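PilM (Escherichia coli, PDB 3EOI) is of unknown function but, as a plasmid-encoded member of the PilM family, probably takes part in the biogenesis of type IV pili. Local coordinates at residues 17-28 and 50-60. Sequence-based numbering, arbitrary orientation.
Sequences QAADFIRYMNAI and LGLPATKNVSH
Asp20 shares out its carboxylate: OD2 accepts a hydrogen bond across the contact from Asn57 ND2 at 2.9 Å, on its anti side, while OD1 is gripped by Arg23 and Gln16. Arg23 NH2 forms a salt bridge with Asp20 OD1 (2.8 Å), meeting it from above the carboxylate plane, and Gln16 NE2 adds a hydrogen bond. Asn57 belongs to the connection from helix 47-50 to edge strand 59-63 of the antiparallel sheet, which packs along one flank of the long helix 10-34. Gln17, bent at chi2 (70°), donates a hydrogen bond from NE2 to Asn57 O (2.7 Å), coming from above the carbonyl plane.

Further along the helix, the Tyr24 ring is sandwiched between two loop side chains. Leu52 CD1 lies over the centre of one face, 3.8 Å from the centroid of the Tyr24 ring, while Thr55 CG2 presses on the opposite face nearer the rim; both are CH-pi contacts. Val58 CG1 approaches obliquely, 3.6 Å from Tyr24 CD1. Tyr24 OH donates a hydrogen bond of 2.7 Å to Pro53 O. A leucine in place of Tyr24 would probably leave Pro53 O without its hydroxyl donor and deprive Leu52 and Thr55 of the flat surface between them. At the other end, His60 NE2 is hydrogen-bonded to Leu45 N, and Ile28 CD1 sits over a face of the His60 ring, 3.5 Å from His60 CG.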
# COMPACT_ATOMS: atom_id res chain seq x y z
N GLN A 17 3.19 0.64 10.58
CA GLN A 17 2.98 0.93 9.17
C GLN A 17 2.48 -0.31 8.44
O GLN A 17 1.55 -0.21 7.61
CB GLN A 17 4.28 1.35 8.57
CG GLN A 17 4.27 1.46 7.06
CD GLN A 17 3.46 2.61 6.57
OE1 GLN A 17 4.00 3.71 6.25
NE2 GLN A 17 2.15 2.38 6.46
N ALA A 18 3.04 -1.52 8.71
CA ALA A 18 2.57 -2.68 8.01
C ALA A 18 1.18 -3.03 8.45
O ALA A 18 0.37 -3.45 7.61
CB ALA A 18 3.53 -3.86 8.31
N ALA A 19 0.90 -2.90 9.75
CA ALA A 19 -0.44 -3.25 10.21
C ALA A 19 -1.48 -2.33 9.59
O ALA A 19 -2.56 -2.80 9.12
CB ALA A 19 -0.53 -3.21 11.76
N ASP A 20 -1.15 -1.03 9.54
CA ASP A 20 -2.06 -0.08 8.86
C ASP A 20 -2.26 -0.39 7.37
O ASP A 20 -3.40 -0.35 6.84
CB ASP A 20 -1.57 1.37 8.97
CG ASP A 20 -1.51 1.88 10.41
OD1 ASP A 20 -2.08 1.21 11.29
OD2 ASP A 20 -0.95 3.00 10.63
N PHE A 21 -1.15 -0.64 6.68
CA PHE A 21 -1.19 -1.02 5.26
C PHE A 21 -2.15 -2.23 5.09
O PHE A 21 -3.03 -2.29 4.19
CB PHE A 21 0.23 -1.38 4.82
CG PHE A 21 0.41 -1.60 3.34
CD1 PHE A 21 -0.14 -2.74 2.71
CD2 PHE A 21 1.13 -0.67 2.56
CE1 PHE A 21 0.02 -2.94 1.37
CE2 PHE A 21 1.35 -0.92 1.15
CZ PHE A 21 0.76 -2.07 0.56
N ILE A 22 -1.95 -3.27 5.91
CA ILE A 22 -2.71 -4.50 5.67
C ILE A 22 -4.19 -4.24 5.95
O ILE A 22 -5.07 -4.74 5.23
CB ILE A 22 -2.18 -5.66 6.53
CG1 ILE A 22 -0.81 -6.08 5.97
CG2 ILE A 22 -3.13 -6.84 6.48
CD1 ILE A 22 0.01 -6.87 6.90
N ARG A 23 -4.46 -3.43 6.97
CA ARG A 23 -5.85 -3.11 7.34
C ARG A 23 -6.57 -2.40 6.22
O ARG A 23 -7.75 -2.75 5.89
CB ARG A 23 -5.85 -2.23 8.58
CG ARG A 23 -7.16 -2.14 9.26
CD ARG A 23 -6.93 -1.62 10.66
NE ARG A 23 -6.39 -0.25 10.65
CZ ARG A 23 -5.20 0.11 11.15
NH1 ARG A 23 -4.38 -0.78 11.73
NH2 ARG A 23 -4.85 1.40 11.09
N TYR A 24 -5.91 -1.39 5.65
CA TYR A 24 -6.50 -0.63 4.54
C TYR A 24 -6.59 -1.46 3.27
O TYR A 24 -7.63 -1.45 2.57
CB TYR A 24 -5.75 0.70 4.29
CG TYR A 24 -6.19 1.76 5.31
CD1 TYR A 24 -5.59 1.82 6.55
CD2 TYR A 24 -7.25 2.66 5.05
CE1 TYR A 24 -5.93 2.75 7.51
CE2 TYR A 24 -7.62 3.64 6.04
CZ TYR A 24 -6.94 3.65 7.27
OH TYR A 24 -7.24 4.49 8.35
N MET A 25 -5.50 -2.13 2.89
CA MET A 25 -5.52 -3.10 1.79
C MET A 25 -6.75 -4.04 1.89
O MET A 25 -7.54 -4.17 0.93
CB MET A 25 -4.22 -3.94 1.78
CG MET A 25 -4.26 -5.01 0.73
SD MET A 25 -2.68 -6.00 0.62
CE MET A 25 -2.70 -6.77 2.13
N ASN A 26 -6.90 -4.73 3.03
CA ASN A 26 -8.04 -5.69 3.20
C ASN A 26 -9.38 -4.98 3.06
O ASN A 26 -10.31 -5.48 2.39
CB ASN A 26 -7.96 -6.39 4.55
CG ASN A 26 -7.03 -7.57 4.52
OD1 ASN A 26 -6.93 -8.24 3.50
ND2 ASN A 26 -6.34 -7.81 5.61
N ALA A 27 -9.50 -3.79 3.63
CA ALA A 27 -10.79 -3.08 3.53
C ALA A 27 -11.13 -2.66 2.09
O ALA A 27 -12.30 -2.77 1.63
CB ALA A 27 -10.81 -1.88 4.44
N ILE A 28 -10.11 -2.20 1.38
CA ILE A 28 -10.27 -1.84 -0.02
C ILE A 28 -10.57 -3.03 -0.90
O ILE A 28 -11.52 -3.00 -1.72
CB ILE A 28 -8.94 -1.19 -0.48
CG1 ILE A 28 -8.87 0.19 0.16
CG2 ILE A 28 -8.94 -1.02 -1.98
CD1 ILE A 28 -7.51 0.89 0.02
N LEU A 50 -14.77 2.20 3.67
CA LEU A 50 -13.73 1.38 4.30
C LEU A 50 -13.99 1.07 5.79
O LEU A 50 -13.40 0.15 6.38
CB LEU A 50 -12.39 2.08 4.16
CG LEU A 50 -12.03 2.35 2.71
CD1 LEU A 50 -10.64 2.81 2.63
CD2 LEU A 50 -12.18 1.11 1.79
N GLY A 51 -14.85 1.87 6.41
CA GLY A 51 -15.00 1.78 7.86
C GLY A 51 -13.77 2.17 8.66
O GLY A 51 -13.58 1.73 9.80
N LEU A 52 -12.92 3.01 8.08
CA LEU A 52 -11.68 3.38 8.71
C LEU A 52 -11.56 4.90 8.55
O LEU A 52 -12.01 5.45 7.53
CB LEU A 52 -10.52 2.67 8.00
CG LEU A 52 -10.48 1.15 8.17
CD1 LEU A 52 -9.56 0.49 7.11
CD2 LEU A 52 -10.09 0.79 9.61
N PRO A 53 -11.00 5.60 9.55
CA PRO A 53 -10.90 7.02 9.31
C PRO A 53 -9.73 7.27 8.40
O PRO A 53 -9.11 6.32 7.92
CB PRO A 53 -10.59 7.61 10.69
CG PRO A 53 -9.90 6.54 11.40
CD PRO A 53 -10.40 5.21 10.85
N ALA A 54 -9.45 8.55 8.15
CA ALA A 54 -8.28 9.00 7.42
C ALA A 54 -6.97 8.47 8.01
O ALA A 54 -6.83 8.27 9.23
CB ALA A 54 -8.26 10.54 7.38
N THR A 55 -6.00 8.25 7.14
CA THR A 55 -4.72 7.76 7.61
C THR A 55 -3.61 8.46 6.88
O THR A 55 -3.78 8.86 5.73
CB THR A 55 -4.56 6.28 7.34
OG1 THR A 55 -3.21 5.90 7.68
CG2 THR A 55 -4.86 5.99 5.86
N LYS A 56 -2.47 8.59 7.54
CA LYS A 56 -1.39 9.36 6.97
C LYS A 56 -0.33 8.48 6.34
O LYS A 56 0.45 8.95 5.52
CB LYS A 56 -0.76 10.26 8.04
CG LYS A 56 -0.20 11.56 7.47
CD LYS A 56 0.27 11.38 6.03
CE LYS A 56 1.16 12.52 5.58
NZ LYS A 56 2.52 12.41 6.21
N ASN A 57 -0.28 7.20 6.71
CA ASN A 57 0.83 6.40 6.26
C ASN A 57 0.47 5.32 5.23
O ASN A 57 1.30 4.48 4.92
CB ASN A 57 1.62 5.79 7.43
CG ASN A 57 0.75 4.98 8.33
OD1 ASN A 57 -0.45 4.87 8.06
ND2 ASN A 57 1.32 4.41 9.42
N VAL A 58 -0.73 5.38 4.67
CA VAL A 58 -1.07 4.46 3.55
C VAL A 58 -1.95 5.21 2.55
O VAL A 58 -2.81 5.99 2.96
CB VAL A 58 -1.68 3.13 4.01
CG1 VAL A 58 -2.68 3.30 5.08
CG2 VAL A 58 -2.25 2.36 2.82
N SER A 59 -1.68 5.06 1.25
CA SER A 59 -2.38 5.80 0.20
C SER A 59 -2.92 4.78 -0.81
O SER A 59 -2.44 3.67 -0.88
CB SER A 59 -1.42 6.71 -0.52
OG SER A 59 -0.79 7.61 0.43
N HIS A 60 -3.97 5.20 -1.53
CA HIS A 60 -4.51 4.40 -2.57
C HIS A 60 -5.11 5.18 -3.72
O HIS A 60 -5.33 6.39 -3.65
CB HIS A 60 -5.48 3.35 -2.01
CG HIS A 60 -6.90 3.82 -1.88
ND1 HIS A 60 -7.34 4.53 -0.78
CD2 HIS A 60 -8.01 3.60 -2.65
CE1 HIS A 60 -8.63 4.79 -0.91
NE2 HIS A 60 -9.07 4.24 -2.03